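Local structure of aldose 1-epimerase (3NRE) at residues L12-S17 against G21-F26; T3-S8 against L102-E107. The protein probably interconverts the alpha and beta anomers of aldose sugars, acting as an aldose 1-epimerase (mutarotase). All blocks are in the same frame, centred on the assembly; numbering follows the deposited sequence.

Interaction 1 (L12-S17 against G21-F26)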
loop_
_atom_site.group_PDB
_atom_site.type_symbol
_atom_site.label_atom_id
_atom_site.label_comp_id
_atom_site.label_asym_id
_atom_site.label_seq_id
_atom_site.Cartn_x
_atom_site.Cartn_y
_atom_site.Cartn_z
ATOM N N LEU A 12 3.911 -21.623 -4.845
ATOM C CA LEU A 12 3.962 -20.214 -4.330
ATOM C C LEU A 12 4.801 -20.107 -3.084
ATOM O O LEU A 12 4.706 -20.942 -2.202
ATOM C CB LEU A 12 2.593 -19.680 -3.943
ATOM C CG LEU A 12 1.596 -19.382 -5.048
ATOM C CD1 LEU A 12 0.357 -18.715 -4.392
ATOM C CD2 LEU A 12 2.187 -18.509 -6.134
ATOM N N LYS A 13 5.595 -19.051 -3.016
ATOM C CA LYS A 13 6.490 -18.820 -1.879
ATOM C C LYS A 13 6.446 -17.345 -1.552
ATOM O O LYS A 13 6.460 -16.508 -2.451
ATOM C CB LYS A 13 7.914 -19.201 -2.231
ATOM C CG LYS A 13 8.851 -19.112 -0.984
ATOM C CD LYS A 13 10.246 -19.705 -1.226
ATOM C CE LYS A 13 11.121 -18.774 -2.023
ATOM N NZ LYS A 13 12.640 -19.121 -1.929
ATOM N N LEU A 14 6.403 -17.049 -0.262
ATOM C CA LEU A 14 6.384 -15.683 0.234
ATOM C C LEU A 14 7.446 -15.510 1.323
ATOM O O LEU A 14 7.540 -16.310 2.235
ATOM C CB LEU A 14 5.000 -15.385 0.846
ATOM C CG LEU A 14 4.679 -13.966 1.318
ATOM C CD1 LEU A 14 4.369 -13.096 0.125
ATOM C CD2 LEU A 14 3.540 -13.911 2.391
ATOM N N ASP A 15 8.206 -14.437 1.249
ATOM C CA ASP A 15 9.128 -14.045 2.327
ATOM C C ASP A 15 8.630 -12.736 2.956
ATOM O O ASP A 15 8.247 -11.812 2.233
ATOM C CB ASP A 15 10.530 -13.791 1.759
ATOM C CG ASP A 15 11.314 -15.066 1.476
ATOM O OD1 ASP A 15 10.816 -16.203 1.741
ATOM O OD2 ASP A 15 12.499 -14.941 1.036
ATOM N N VAL A 16 8.662 -12.655 4.294
ATOM C CA VAL A 16 8.184 -11.487 5.042
ATOM C C VAL A 16 9.210 -11.128 6.090
ATOM O O VAL A 16 9.754 -12.016 6.728
ATOM C CB VAL A 16 6.843 -11.748 5.776
ATOM C CG1 VAL A 16 6.381 -10.523 6.572
ATOM C CG2 VAL A 16 5.757 -12.218 4.796
ATOM N N SER A 17 9.475 -9.833 6.266
ATOM C CA SER A 17 10.416 -9.367 7.260
ATOM C C SER A 17 9.720 -8.690 8.412
ATOM O O SER A 17 8.740 -7.968 8.190
ATOM C CB SER A 17 11.376 -8.339 6.615
ATOM O OG SER A 17 12.193 -7.725 7.575
ATOM N N GLY A 21 7.202 -4.947 8.682
ATOM C CA GLY A 21 6.157 -5.835 8.282
ATOM C C GLY A 21 6.036 -5.988 6.775
ATOM O O GLY A 21 4.954 -6.124 6.235
ATOM N N VAL A 22 7.181 -5.947 6.120
ATOM C CA VAL A 22 7.237 -5.891 4.682
ATOM C C VAL A 22 7.337 -7.275 4.059
ATOM O O VAL A 22 7.959 -8.191 4.599
ATOM C CB VAL A 22 8.382 -5.016 4.188
ATOM C CG1 VAL A 22 8.279 -3.593 4.790
ATOM C CG2 VAL A 22 9.800 -5.657 4.477
ATOM N N ILE A 23 6.710 -7.415 2.909
ATOM C CA ILE A 23 6.975 -8.584 2.056
ATOM C C ILE A 23 8.313 -8.355 1.383
ATOM O O ILE A 23 8.553 -7.267 0.848
ATOM C CB ILE A 23 5.895 -8.759 0.994
ATOM C CG1 ILE A 23 4.559 -8.989 1.697
ATOM C CG2 ILE A 23 6.152 -9.987 0.107
ATOM C CD1 ILE A 23 3.350 -9.130 0.772
ATOM N N GLU A 24 9.160 -9.364 1.407
ATOM C CA GLU A 24 10.495 -9.323 0.731
ATOM C C GLU A 24 10.571 -10.186 -0.541
ATOM O O GLU A 24 11.559 -10.143 -1.258
ATOM C CB GLU A 24 11.624 -9.704 1.719
ATOM C CG GLU A 24 11.786 -8.645 2.813
ATOM C CD GLU A 24 12.578 -7.359 2.374
ATOM O OE1 GLU A 24 12.913 -7.221 1.172
ATOM O OE2 GLU A 24 12.925 -6.536 3.276
ATOM N N GLY A 25 9.529 -10.958 -0.810
ATOM C CA GLY A 25 9.404 -11.687 -2.060
ATOM C C GLY A 25 8.089 -12.432 -2.127
ATOM O O GLY A 25 7.559 -12.846 -1.118
ATOM N N PHE A 26 7.592 -12.588 -3.350
ATOM C CA PHE A 26 6.426 -13.390 -3.644
ATOM C C PHE A 26 6.664 -13.971 -5.032
ATOM O O PHE A 26 6.839 -13.220 -6.009
ATOM C CB PHE A 26 5.171 -12.502 -3.610
ATOM C CG PHE A 26 3.890 -13.241 -3.828
ATOM C CD1 PHE A 26 3.730 -14.542 -3.393
ATOM C CD2 PHE A 26 2.799 -12.602 -4.395
ATOM C CE1 PHE A 26 2.508 -15.225 -3.602
ATOM C CE2 PHE A 26 1.591 -13.273 -4.588
ATOM C CZ PHE A 26 1.436 -14.560 -4.215
HETATM O O HOH W 1 13.897 -6.434 5.755
#

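Interaction 2 (T3-S8 against L102-E107)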
loop_
_atom_site.group_PDB
_atom_site.type_symbol
_atom_site.label_atom_id
_atom_site.label_comp_id
_atom_site.label_asym_id
_atom_site.label_seq_id
_atom_site.Cartn_x
_atom_site.Cartn_y
_atom_site.Cartn_z
ATOM N N THR A 3 14.549 -10.499 11.021
ATOM C CA THR A 3 14.100 -11.856 10.787
ATOM C C THR A 3 13.310 -11.905 9.496
ATOM O O THR A 3 12.411 -11.063 9.281
ATOM C CB THR A 3 13.203 -12.325 11.906
ATOM O OG1 THR A 3 13.762 -11.928 13.187
ATOM C CG2 THR A 3 12.998 -13.849 11.819
ATOM N N ILE A 4 13.573 -12.951 8.698
ATOM C CA ILE A 4 12.786 -13.219 7.508
ATOM C C ILE A 4 12.054 -14.577 7.663
ATOM O O ILE A 4 12.678 -15.626 7.933
ATOM C CB ILE A 4 13.641 -13.319 6.241
ATOM C CG1 ILE A 4 14.561 -12.094 6.021
ATOM C CG2 ILE A 4 12.738 -13.535 5.024
ATOM C CD1 ILE A 4 13.922 -10.886 5.838
ATOM N N TYR A 5 10.754 -14.520 7.451
ATOM C CA TYR A 5 9.845 -15.664 7.610
ATOM C C TYR A 5 9.385 -16.100 6.236
ATOM O O TYR A 5 8.954 -15.271 5.447
ATOM C CB TYR A 5 8.585 -15.241 8.423
ATOM C CG TYR A 5 8.926 -14.658 9.778
ATOM C CD1 TYR A 5 9.134 -15.491 10.846
ATOM C CD2 TYR A 5 9.073 -13.291 9.971
ATOM C CE1 TYR A 5 9.495 -14.985 12.090
ATOM C CE2 TYR A 5 9.395 -12.773 11.247
ATOM C CZ TYR A 5 9.636 -13.658 12.266
ATOM O OH TYR A 5 9.978 -13.207 13.535
ATOM N N THR A 6 9.457 -17.392 5.944
ATOM C CA THR A 6 9.057 -17.915 4.645
ATOM C C THR A 6 7.779 -18.742 4.808
ATOM O O THR A 6 7.693 -19.536 5.737
ATOM C CB THR A 6 10.127 -18.756 4.053
ATOM O OG1 THR A 6 11.267 -17.916 3.856
ATOM C CG2 THR A 6 9.678 -19.409 2.703
ATOM N N LEU A 7 6.845 -18.528 3.891
ATOM C CA LEU A 7 5.626 -19.370 3.762
ATOM C C LEU A 7 5.642 -19.976 2.407
ATOM O O LEU A 7 6.105 -19.386 1.471
ATOM C CB LEU A 7 4.365 -18.508 3.809
ATOM C CG LEU A 7 4.109 -17.635 5.005
ATOM C CD1 LEU A 7 2.684 -17.110 4.895
ATOM C CD2 LEU A 7 4.321 -18.486 6.244
ATOM N N SER A 8 5.024 -21.141 2.253
ATOM C CA SER A 8 4.877 -21.687 0.944
ATOM C C SER A 8 3.649 -22.589 0.852
ATOM O O SER A 8 3.191 -23.133 1.847
ATOM C CB SER A 8 6.132 -22.449 0.525
ATOM O OG SER A 8 6.432 -23.537 1.377
ATOM N N LEU A 102 1.304 -16.558 8.585
ATOM C CA LEU A 102 2.151 -15.746 9.431
ATOM C C LEU A 102 1.301 -14.601 9.983
ATOM O O LEU A 102 0.444 -14.061 9.279
ATOM C CB LEU A 102 3.315 -15.149 8.589
ATOM C CG LEU A 102 4.300 -14.254 9.348
ATOM C CD1 LEU A 102 5.229 -15.067 10.241
ATOM C CD2 LEU A 102 5.116 -13.433 8.367
ATOM N N CYS A 103 1.542 -14.249 11.239
ATOM C CA CYS A 103 0.976 -13.069 11.863
ATOM C C CYS A 103 2.047 -12.293 12.646
ATOM O O CYS A 103 2.804 -12.849 13.447
ATOM C CB CYS A 103 -0.176 -13.463 12.794
ATOM S SG CYS A 103 -1.025 -11.988 13.424
ATOM N N LEU A 104 2.143 -10.998 12.334
ATOM C CA LEU A 104 3.020 -10.066 12.984
ATOM C C LEU A 104 2.187 -8.955 13.652
ATOM O O LEU A 104 1.109 -8.593 13.171
ATOM C CB LEU A 104 3.900 -9.366 11.960
ATOM C CG LEU A 104 4.696 -10.225 10.993
ATOM C CD1 LEU A 104 5.458 -9.360 9.962
ATOM C CD2 LEU A 104 5.666 -11.128 11.750
ATOM N N VAL A 105 2.730 -8.394 14.718
ATOM C CA VAL A 105 2.095 -7.281 15.432
ATOM C C VAL A 105 3.096 -6.136 15.666
ATOM O O VAL A 105 4.306 -6.343 15.805
ATOM C CB VAL A 105 1.442 -7.738 16.719
ATOM C CG1 VAL A 105 0.414 -8.845 16.455
ATOM C CG2 VAL A 105 2.471 -8.236 17.704
ATOM N N TYR A 106 2.585 -4.914 15.678
ATOM C CA TYR A 106 3.369 -3.730 15.977
ATOM C C TYR A 106 2.532 -2.839 16.896
ATOM O O TYR A 106 1.341 -2.704 16.659
ATOM C CB TYR A 106 3.703 -2.990 14.679
ATOM C CG TYR A 106 4.391 -1.662 14.860
ATOM C CD1 TYR A 106 5.650 -1.566 15.439
ATOM C CD2 TYR A 106 3.775 -0.476 14.502
ATOM C CE1 TYR A 106 6.295 -0.311 15.633
ATOM C CE2 TYR A 106 4.401 0.766 14.690
ATOM C CZ TYR A 106 5.654 0.853 15.267
ATOM O OH TYR A 106 6.236 2.066 15.458
ATOM N N GLU A 107 3.171 -2.299 17.929
ATOM C CA GLU A 107 2.569 -1.338 18.872
ATOM C C GLU A 107 3.289 -0.003 18.760
ATOM O O GLU A 107 4.531 0.047 18.773
ATOM C CB GLU A 107 2.704 -1.832 20.316
ATOM C CG GLU A 107 2.088 -3.183 20.608
ATOM C CD GLU A 107 2.161 -3.547 22.086
ATOM O OE1 GLU A 107 1.658 -4.614 22.458
ATOM O OE2 GLU A 107 2.694 -2.746 22.881
#

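Interaction 1 (L12-S17 against G21-F26)
Phe26 lies against Leu14 and Leu12 on the face of the hairpin that these three share with Val16 and Ile23. Its CG stands anti to the backbone N (chi1 -177°), which carries the ring alongside strand 12-17: CD1 is 3.9 Å from Leu14 CD1, CE1 is 4.2 Å from Leu12 CD2, and Lys13 O sits at the ring edge, in plane. Leu14 and Ile23 meet at about a right angle, Leu14 CD1 being 3.6 Å from Ile23 CG2. Phe121 and Leu128 cover this apolar face. An alanine in place of Phe26 removes the ring, which would probably open a gap between Leu12, Leu14 and Leu128. On the other face Ser17 CB packs on Glu24 CG and Val22 CG2. A water bridges Ser17 OG and Glu24 OE2, while Ser17 OG also bonds Gln19 N and Glu24 OE1 takes the N-H of Lys39, whose NZ forms a salt bridge with Asp15. Asp15 N donates to Gly25 O (2.9 Å). Asp15 O accepts Glu24 N at 2.7 Å, from above the carbonyl plane, and more weakly Gly25 N. Two residues thus face one, a classic beta bulge in an antiparallel beta hairpin.

Interaction 2 (T3-S8 against L102-E107)
Tyr5 and Leu7 reach across to Leu102 and Leu104 in a face-to-face packing of two antiparallel sheets, the beta-sandwich (supersandwich) fold of the galactose mutarotase family. Strand 4-9 is an outermost strand of the small sheet and strand 101-109 belongs to the nine-stranded one. The axes of 4-8 and 102-107 come no closer than 9.3 Å, a spacing bridged mainly by apolar side chains. The aromatic part is an off-centre CH-pi contact: Leu102 CD1 lies 4.2 Å from the centroid of the Tyr5 ring, 30° off its normal, the two side chains crossing at about a right angle. Leu102 CG, anti to the backbone N (chi1 180°), sends CD1 to the root of the ring and CD2 to 3.9 Å from Tyr5 CB. His97 meets the Tyr5 ring edge-to-face, and on the side opposite the leucines CG2 of Thr3 lies over the face, near the rim. The aliphatic part is looser. Leu7 CD2 is 4.2 Å from Leu102 CB and Leu7 CD1 4.0 Å from Leu102 N; Leu7 also touches Leu123, while Leu102 and Leu104 rest on Val16 of strand 12-17. Farther along the ring, Leu104 approaches obliquely, its CD2 methyl 4.1 Å from Tyr5 CE2.

Interactions 1 and 2 involve the same small antiparallel sheet in different directions. Interaction 1 joins adjacent strands within it, through backbone hydrogen bonds and side chains on both faces; interaction 2 packs strand 4-9, at one edge of that sheet, on the large sheet by apolar and aromatic contacts. Both are buried, but Tyr5 in interaction 2 remains partly exposed, and Lys13 is the exposed residue of interaction 1. Their centres are 9 Å apart. Strands 4-9 and 12-17 link them directly: Val16 O lies 2.8 Å from Tyr5 N, and Asp15 OD1 probably bonds Thr6 OG1. Strand 114-123 of the large sheet touches both contacts, Phe121 meeting Leu14 and Ile23 of interaction 1, and Leu123 meeting Phe26 of interaction 1 and Leu7 of interaction 2.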